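Local coordinates for protein SAR-endolysin (PDB 1XJU) that cleaves the beta-1,4-linked glycan strands of host peptidoglycan as a phage lysozyme, contributing to host cell lysis after its release from the inner membrane, at residues Arg1-Ala13 with Gly70-Ser83. Numbering follows the deposited sequence.
Sequences RTNQAGLELIGNA and GKDMPDNAFSAMTS
R1 lays its side chain over one face of the F78 ring and ends among acceptors of the 70-73 turn and of D75, the first residue of helix 75-88. It runs extended, with CG anti to the backbone N (chi1 -177°). R1 CB lies 3.7 Å from F78 CE2. CG follows over the CD2-CE2 side, and CD makes a CH-pi contact over the face. The guanidinium then stacks off-centre on the ring, planes 17° apart, a cation-pi contact. NE and NH1 both grip D75 OD1 side-on in a salt bridge, NE nearly along the C-O axis, NH1 on the anti lone pair. R1 NH1 also donates to M73 O at 2.8 Å, nearly straight. R1 NH2 bonds G70 O at 2.9 Å from above the carbonyl plane; M73 N reaches that oxygen from the opposite face. All three acceptors lie near the guanidinium plane, so these bonds and the stack hold its rotation.

N3, the N-cap of helix 4-10, ties the two helices together. N3 N donates to S79 OG at 2.9 Å. Its OD1 caps G6 N, while N3 ND2 donates to N76 OD1 at 2.9 Å.

G6 CA packs against S79 CB, 4.1 Å away. Farther on, I10 CG1 packs on S83 CA.

The contact packs N-terminal helix 4-10 on helix 75-88 of the phage lysozyme fold, nearly parallel. Helix 46-67 takes T2 OG1 through E61; helix 137-151 touches A5, N76 and A80.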
ATOM      1  N   ARG A   1      -1.090  15.458  -1.143  1.00 12.68           N
ATOM      2  CA  ARG A   1       0.347  15.627  -0.844  1.00 11.39           C
ATOM      3  C   ARG A   1       1.241  14.698  -1.664  1.00 11.67           C
ATOM      4  O   ARG A   1       2.375  15.056  -1.938  1.00 12.45           O
ATOM      5  CB  ARG A   1       0.590  15.413   0.657  1.00 11.07           C
ATOM      6  CG  ARG A   1       2.066  15.646   1.055  1.00 10.70           C
ATOM      7  CD  ARG A   1       2.308  15.442   2.532  1.00 10.79           C
ATOM      8  NE  ARG A   1       3.738  15.513   2.770  1.00 10.99           N
ATOM      9  CZ  ARG A   1       4.383  14.951   3.781  1.00 10.66           C
ATOM     10  NH1 ARG A   1       5.691  14.963   3.777  1.00 11.29           N
ATOM     11  NH2 ARG A   1       3.760  14.378   4.777  1.00 10.90           N
ATOM     12  N   THR A   2       0.773  13.499  -2.016  1.00 11.14           N
ATOM     13  CA  THR A   2       1.602  12.559  -2.766  1.00 10.73           C
ATOM     14  C   THR A   2       2.256  13.299  -3.929  1.00 11.01           C
ATOM     15  O   THR A   2       1.594  14.011  -4.687  1.00 12.09           O
ATOM     16  CB  THR A   2       0.759  11.401  -3.283  1.00 11.06           C
ATOM     17  OG1 THR A   2       0.173  10.734  -2.156  1.00 12.30           O
ATOM     18  CG2 THR A   2       1.583  10.382  -3.985  1.00 10.91           C
ATOM     19  N   ASN A   3       3.547  13.113  -4.063  1.00 10.92           N
ATOM     20  CA  ASN A   3       4.341  13.811  -5.037  1.00 10.94           C
ATOM     21  C   ASN A   3       4.295  13.142  -6.414  1.00 10.71           C
ATOM     22  O   ASN A   3       3.636  12.119  -6.605  1.00 10.67           O
ATOM     23  CB  ASN A   3       5.761  14.060  -4.511  1.00 12.13           C
ATOM     24  CG  ASN A   3       6.571  12.809  -4.344  1.00 11.54           C
ATOM     25  OD1 ASN A   3       6.243  11.712  -4.838  1.00 11.36           O
ATOM     26  ND2 ASN A   3       7.721  12.985  -3.655  1.00 11.67           N
ATOM     27  N   GLN A   4       4.955  13.743  -7.412  1.00 10.96           N
ATOM     28  CA  GLN A   4       4.881  13.230  -8.753  1.00 12.17           C
ATOM     29  C   GLN A   4       5.363  11.828  -8.867  1.00 11.50           C
ATOM     30  O   GLN A   4       4.782  11.029  -9.598  1.00 11.32           O
ATOM     31  CB  GLN A   4       5.674  14.144  -9.714  1.00 13.80           C
ATOM     32  CG  GLN A   4       5.102  15.491  -9.824  1.00 18.78           C
ATOM     33  CD  GLN A   4       3.774  15.424 -10.469  1.00 23.71           C
ATOM     34  OE1 GLN A   4       3.648  14.950 -11.626  1.00 20.87           O
ATOM     35  NE2 GLN A   4       2.736  15.801  -9.710  1.00 20.44           N
ATOM     36  N   ALA A   5       6.457  11.511  -8.190  1.00 12.13           N
ATOM     37  CA  ALA A   5       7.006  10.171  -8.264  1.00 12.00           C
ATOM     38  C   ALA A   5       6.013   9.169  -7.680  1.00 11.14           C
ATOM     39  O   ALA A   5       5.847   8.071  -8.201  1.00 11.42           O
ATOM     40  CB  ALA A   5       8.336  10.115  -7.478  1.00 12.37           C
ATOM     41  N   GLY A   6       5.388   9.496  -6.556  1.00 10.44           N
ATOM     42  CA  GLY A   6       4.391   8.603  -5.971  1.00  9.33           C
ATOM     43  C   GLY A   6       3.203   8.393  -6.887  1.00 10.02           C
ATOM     44  O   GLY A   6       2.670   7.318  -6.989  1.00 10.10           O
ATOM     45  N   LEU A   7       2.772   9.482  -7.519  1.00  9.43           N
ATOM     46  CA  LEU A   7       1.665   9.433  -8.449  1.00  9.43           C
ATOM     47  C   LEU A   7       1.971   8.619  -9.682  1.00 10.05           C
ATOM     48  O   LEU A   7       1.068   7.967 -10.199  1.00 10.12           O
ATOM     49  CB  LEU A   7       1.126  10.824  -8.766  1.00 10.99           C
ATOM     50  CG  LEU A   7       0.440  11.568  -7.603  1.00 12.50           C
ATOM     51  CD1 LEU A   7       0.088  12.999  -7.987  1.00 14.51           C
ATOM     52  CD2 LEU A   7      -0.787  10.816  -7.097  1.00 14.01           C
ATOM     53  N   GLU A   8       3.234   8.547 -10.131  1.00 10.15           N
ATOM     54  CA  GLU A   8       3.594   7.615 -11.188  1.00  9.93           C
ATOM     55  C   GLU A   8       3.402   6.186 -10.767  1.00 10.38           C
ATOM     56  O   GLU A   8       2.993   5.385 -11.572  1.00 11.05           O
ATOM     57  CB  GLU A   8       5.045   7.779 -11.663  1.00 10.35           C
ATOM     58  CG  GLU A   8       5.304   9.080 -12.425  1.00 10.69           C
ATOM     59  CD  GLU A   8       6.712   9.213 -12.944  1.00 11.09           C
ATOM     60  OE1 GLU A   8       7.596   8.350 -12.684  1.00 12.94           O
ATOM     61  OE2 GLU A   8       6.973  10.208 -13.608  1.00 12.04           O
ATOM     62  N   LEU A   9       3.726   5.856  -9.511  1.00  9.01           N
ATOM     63  CA  LEU A   9       3.579   4.520  -9.030  1.00  9.32           C
ATOM     64  C   LEU A   9       2.094   4.157  -8.888  1.00  9.12           C
ATOM     65  O   LEU A   9       1.731   3.013  -9.127  1.00 10.50           O
ATOM     66  CB  LEU A   9       4.286   4.310  -7.690  1.00 10.40           C
ATOM     67  CG  LEU A   9       5.797   4.508  -7.778  1.00 11.30           C
ATOM     68  CD1 LEU A   9       6.410   4.386  -6.412  1.00 12.66           C
ATOM     69  CD2 LEU A   9       6.466   3.589  -8.765  1.00 13.99           C
ATOM     70  N   ILE A  10       1.299   5.096  -8.401  1.00  7.93           N
ATOM     71  CA  ILE A  10      -0.149   4.833  -8.245  1.00  8.14           C
ATOM     72  C   ILE A  10      -0.853   4.704  -9.602  1.00  8.08           C
ATOM     73  O   ILE A  10      -1.727   3.861  -9.790  1.00  8.45           O
ATOM     74  CB  ILE A  10      -0.788   5.901  -7.376  1.00  8.45           C
ATOM     75  CG1 ILE A  10      -0.300   5.761  -5.928  1.00  9.81           C
ATOM     76  CG2 ILE A  10      -2.316   5.882  -7.472  1.00  9.02           C
ATOM     77  CD1 ILE A  10      -0.623   6.943  -5.026  1.00 10.35           C
ATOM     78  N   GLY A  11      -0.439   5.522 -10.557  1.00  8.10           N
ATOM     79  CA  GLY A  11      -1.041   5.459 -11.856  1.00  9.51           C
ATOM     80  C   GLY A  11      -2.453   5.980 -11.862  1.00  9.00           C
ATOM     81  O   GLY A  11      -2.842   6.791 -11.084  1.00 11.17           O
ATOM     82  N   ASN A  12      -3.267   5.452 -12.788  1.00 10.31           N
ATOM     83  CA  ASN A  12      -4.605   5.964 -13.007  1.00  9.57           C
ATOM     84  C   ASN A  12      -5.541   4.805 -13.227  1.00  9.42           C
ATOM     85  O   ASN A  12      -5.144   3.661 -13.372  1.00  9.96           O
ATOM     86  CB  ASN A  12      -4.615   7.006 -14.146  1.00 11.04           C
ATOM     87  CG  ASN A  12      -4.057   6.468 -15.421  1.00 11.27           C
ATOM     88  OD1 ASN A  12      -4.502   5.423 -15.892  1.00 11.92           O
ATOM     89  ND2 ASN A  12      -3.097   7.179 -16.028  1.00 13.36           N
ATOM     90  N   ALA A  13      -6.822   5.125 -13.268  1.00  9.25           N
ATOM     91  CA  ALA A  13      -7.850   4.081 -13.310  1.00 10.79           C
ATOM     92  C   ALA A  13      -7.755   3.289 -14.603  1.00 11.46           C
ATOM     93  O   ALA A  13      -7.940   2.064 -14.635  1.00 11.78           O
ATOM     94  CB  ALA A  13      -9.194   4.681 -13.156  1.00 10.82           C
ATOM     95  N   GLY A  70       2.464  10.184   9.161  1.00  8.93           N
ATOM     96  CA  GLY A  70       2.712  10.740   7.857  1.00  8.99           C
ATOM     97  C   GLY A  70       3.142  12.188   7.859  1.00  8.87           C
ATOM     98  O   GLY A  70       3.953  12.582   7.066  1.00  9.18           O
ATOM     99  N   LYS A  71       2.555  12.998   8.737  1.00  9.67           N
ATOM    100  CA  LYS A  71       2.874  14.437   8.725  1.00 10.97           C
ATOM    101  C   LYS A  71       4.338  14.716   9.072  1.00  9.84           C
ATOM    102  O   LYS A  71       4.849  15.781   8.744  1.00 11.79           O
ATOM    103  CB  LYS A  71       1.926  15.174   9.674  1.00 12.87           C
ATOM    104  CG  LYS A  71       0.493  15.155   9.136  1.00 16.88           C
ATOM    105  CD  LYS A  71      -0.456  15.804  10.052  1.00 20.38           C
ATOM    106  CE  LYS A  71      -1.665  14.870  10.204  1.00 21.11           C
ATOM    107  NZ  LYS A  71      -1.579  13.892  11.312  1.00 25.74           N
ATOM    108  N   ASP A  72       4.972  13.760   9.724  1.00  9.48           N
ATOM    109  CA  ASP A  72       6.373  13.866  10.100  1.00 10.02           C
ATOM    110  C   ASP A  72       7.353  13.314   9.082  1.00  9.59           C
ATOM    111  O   ASP A  72       8.561  13.504   9.215  1.00 10.15           O
ATOM    112  CB  ASP A  72       6.637  13.190  11.429  1.00 11.28           C
ATOM    113  CG  ASP A  72       5.862  13.763  12.550  1.00 14.94           C
ATOM    114  OD1 ASP A  72       5.604  14.992  12.527  1.00 16.46           O
ATOM    115  OD2 ASP A  72       5.481  12.973  13.471  1.00 18.36           O
ATOM    116  N   MET A  73       6.853  12.624   8.062  1.00  9.28           N
ATOM    117  CA  MET A  73       7.709  12.044   7.011  1.00  8.77           C
ATOM    118  C   MET A  73       8.114  13.081   6.019  1.00  8.99           C
ATOM    119  O   MET A  73       7.341  13.995   5.768  1.00  9.93           O
ATOM    120  CB  MET A  73       6.892  10.979   6.224  1.00  9.70           C
ATOM    121  CG  MET A  73       6.536   9.791   6.990  1.00  9.03           C
ATOM    122  SD  MET A  73       5.725   8.621   5.885  1.00  8.89           S
ATOM    123  CE  MET A  73       5.056   7.494   7.144  1.00  9.61           C
ATOM    124  N   PRO A  74       9.264  12.894   5.350  1.00  8.56           N
ATOM    125  CA  PRO A  74       9.524  13.621   4.124  1.00  9.31           C
ATOM    126  C   PRO A  74       8.582  13.194   3.022  1.00  8.65           C
ATOM    127  O   PRO A  74       7.958  12.115   3.111  1.00  9.29           O
ATOM    128  CB  PRO A  74      10.951  13.219   3.761  1.00 10.21           C
ATOM    129  CG  PRO A  74      11.445  12.419   4.870  1.00 11.59           C
ATOM    130  CD  PRO A  74      10.328  11.949   5.708  1.00  9.55           C
ATOM    131  N   ASP A  75       8.461  14.016   1.998  1.00  9.56           N
ATOM    132  CA  ASP A  75       7.540  13.737   0.904  1.00  9.83           C
ATOM    133  C   ASP A  75       7.792  12.424   0.211  1.00  8.61           C
ATOM    134  O   ASP A  75       6.810  11.760  -0.158  1.00  8.75           O
ATOM    135  CB  ASP A  75       7.606  14.840  -0.148  1.00 11.29           C
ATOM    136  CG  ASP A  75       6.805  16.088   0.199  1.00 13.79           C
ATOM    137  OD1 ASP A  75       6.098  16.202   1.212  1.00 13.89           O
ATOM    138  OD2 ASP A  75       6.847  17.063  -0.586  1.00 18.34           O
ATOM    139  N   ASN A  76       9.024  11.988  -0.005  1.00  9.15           N
ATOM    140  CA  ASN A  76       9.215  10.752  -0.723  1.00  8.80           C
ATOM    141  C   ASN A  76       8.711   9.548   0.073  1.00  8.09           C
ATOM    142  O   ASN A  76       7.957   8.726  -0.492  1.00  8.45           O
ATOM    143  CB  ASN A  76      10.690  10.571  -1.078  1.00  9.36           C
ATOM    144  CG  ASN A  76      11.177  11.504  -2.153  1.00 10.35           C
ATOM    145  OD1 ASN A  76      10.369  12.051  -2.925  1.00 11.08           O
ATOM    146  ND2 ASN A  76      12.495  11.718  -2.204  1.00 10.79           N
ATOM    147  N   ALA A  77       9.044   9.464   1.348  1.00  8.21           N
ATOM    148  CA  ALA A  77       8.537   8.383   2.161  1.00  7.80           C
ATOM    149  C   ALA A  77       7.013   8.446   2.247  1.00  7.30           C
ATOM    150  O   ALA A  77       6.307   7.416   2.162  1.00  7.72           O
ATOM    151  CB  ALA A  77       9.156   8.398   3.530  1.00  8.29           C
ATOM    152  N   PHE A  78       6.468   9.629   2.459  1.00  7.56           N
ATOM    153  CA  PHE A  78       5.032   9.779   2.545  1.00  7.66           C
ATOM    154  C   PHE A  78       4.367   9.273   1.283  1.00  7.11           C
ATOM    155  O   PHE A  78       3.305   8.602   1.351  1.00  7.97           O
ATOM    156  CB  PHE A  78       4.659  11.242   2.752  1.00  8.47           C
ATOM    157  CG  PHE A  78       3.179  11.470   2.781  1.00  8.67           C
ATOM    158  CD1 PHE A  78       2.458  11.235   3.929  1.00  9.99           C
ATOM    159  CD2 PHE A  78       2.502  11.790   1.611  1.00  9.72           C
ATOM    160  CE1 PHE A  78       1.085  11.359   3.911  1.00  9.80           C
ATOM    161  CE2 PHE A  78       1.138  11.864   1.619  1.00 10.10           C
ATOM    162  CZ  PHE A  78       0.456  11.671   2.753  1.00 10.95           C
ATOM    163  N   SER A  79       4.914   9.625   0.166  1.00  7.83           N
ATOM    164  CA  SER A  79       4.324   9.294  -1.142  1.00  8.26           C
ATOM    165  C   SER A  79       4.448   7.817  -1.430  1.00  7.94           C
ATOM    166  O   SER A  79       3.480   7.195  -1.915  1.00  7.92           O
ATOM    167  CB  SER A  79       5.032  10.113  -2.209  1.00  9.04           C
ATOM    168  OG  SER A  79       4.798  11.501  -2.025  1.00  9.72           O
ATOM    169  N   ALA A  80       5.583   7.198  -1.078  1.00  7.73           N
ATOM    170  CA  ALA A  80       5.724   5.755  -1.200  1.00  7.81           C
ATOM    171  C   ALA A  80       4.750   5.026  -0.317  1.00  6.81           C
ATOM    172  O   ALA A  80       4.123   4.027  -0.739  1.00  7.56           O
ATOM    173  CB  ALA A  80       7.143   5.363  -0.894  1.00  8.33           C
ATOM    174  N   MET A  81       4.594   5.487   0.919  1.00  7.28           N
ATOM    175  CA  MET A  81       3.691   4.830   1.853  1.00  6.96           C
ATOM    176  C   MET A  81       2.235   4.983   1.421  1.00  7.32           C
ATOM    177  O   MET A  81       1.417   4.069   1.571  1.00  7.45           O
ATOM    178  CB  MET A  81       3.899   5.397   3.268  1.00  6.98           C
ATOM    179  CG  MET A  81       5.233   4.956   3.877  1.00  7.33           C
ATOM    180  SD  MET A  81       5.353   3.165   4.175  1.00  8.14           S
ATOM    181  CE  MET A  81       4.136   2.958   5.508  1.00  9.47           C
ATOM    182  N   THR A  82       1.886   6.126   0.859  1.00  7.20           N
ATOM    183  CA  THR A  82       0.551   6.352   0.341  1.00  7.59           C
ATOM    184  C   THR A  82       0.276   5.379  -0.792  1.00  6.88           C
ATOM    185  O   THR A  82      -0.797   4.788  -0.868  1.00  7.49           O
ATOM    186  CB  THR A  82       0.369   7.797  -0.146  1.00  7.27           C
ATOM    187  OG1 THR A  82       0.387   8.688   0.995  1.00  8.41           O
ATOM    188  CG2 THR A  82      -0.975   7.991  -0.856  1.00  8.09           C
ATOM    189  N   SER A  83       1.214   5.223  -1.704  1.00  7.32           N
ATOM    190  CA  SER A  83       1.095   4.240  -2.785  1.00  7.46           C
ATOM    191  C   SER A  83       0.823   2.861  -2.214  1.00  7.25           C
ATOM    192  O   SER A  83      -0.089   2.165  -2.693  1.00  7.86           O
ATOM    193  CB  SER A  83       2.383   4.257  -3.603  1.00  7.81           C
ATOM    194  OG  SER A  83       2.408   3.190  -4.555  1.00  8.35           O
TER
HETATM  195  O   HOH W   1       3.854  17.238  -2.134  1.00 27.17           O
HETATM  196  O   HOH W   2       8.168  16.012  -3.233  1.00 21.07           O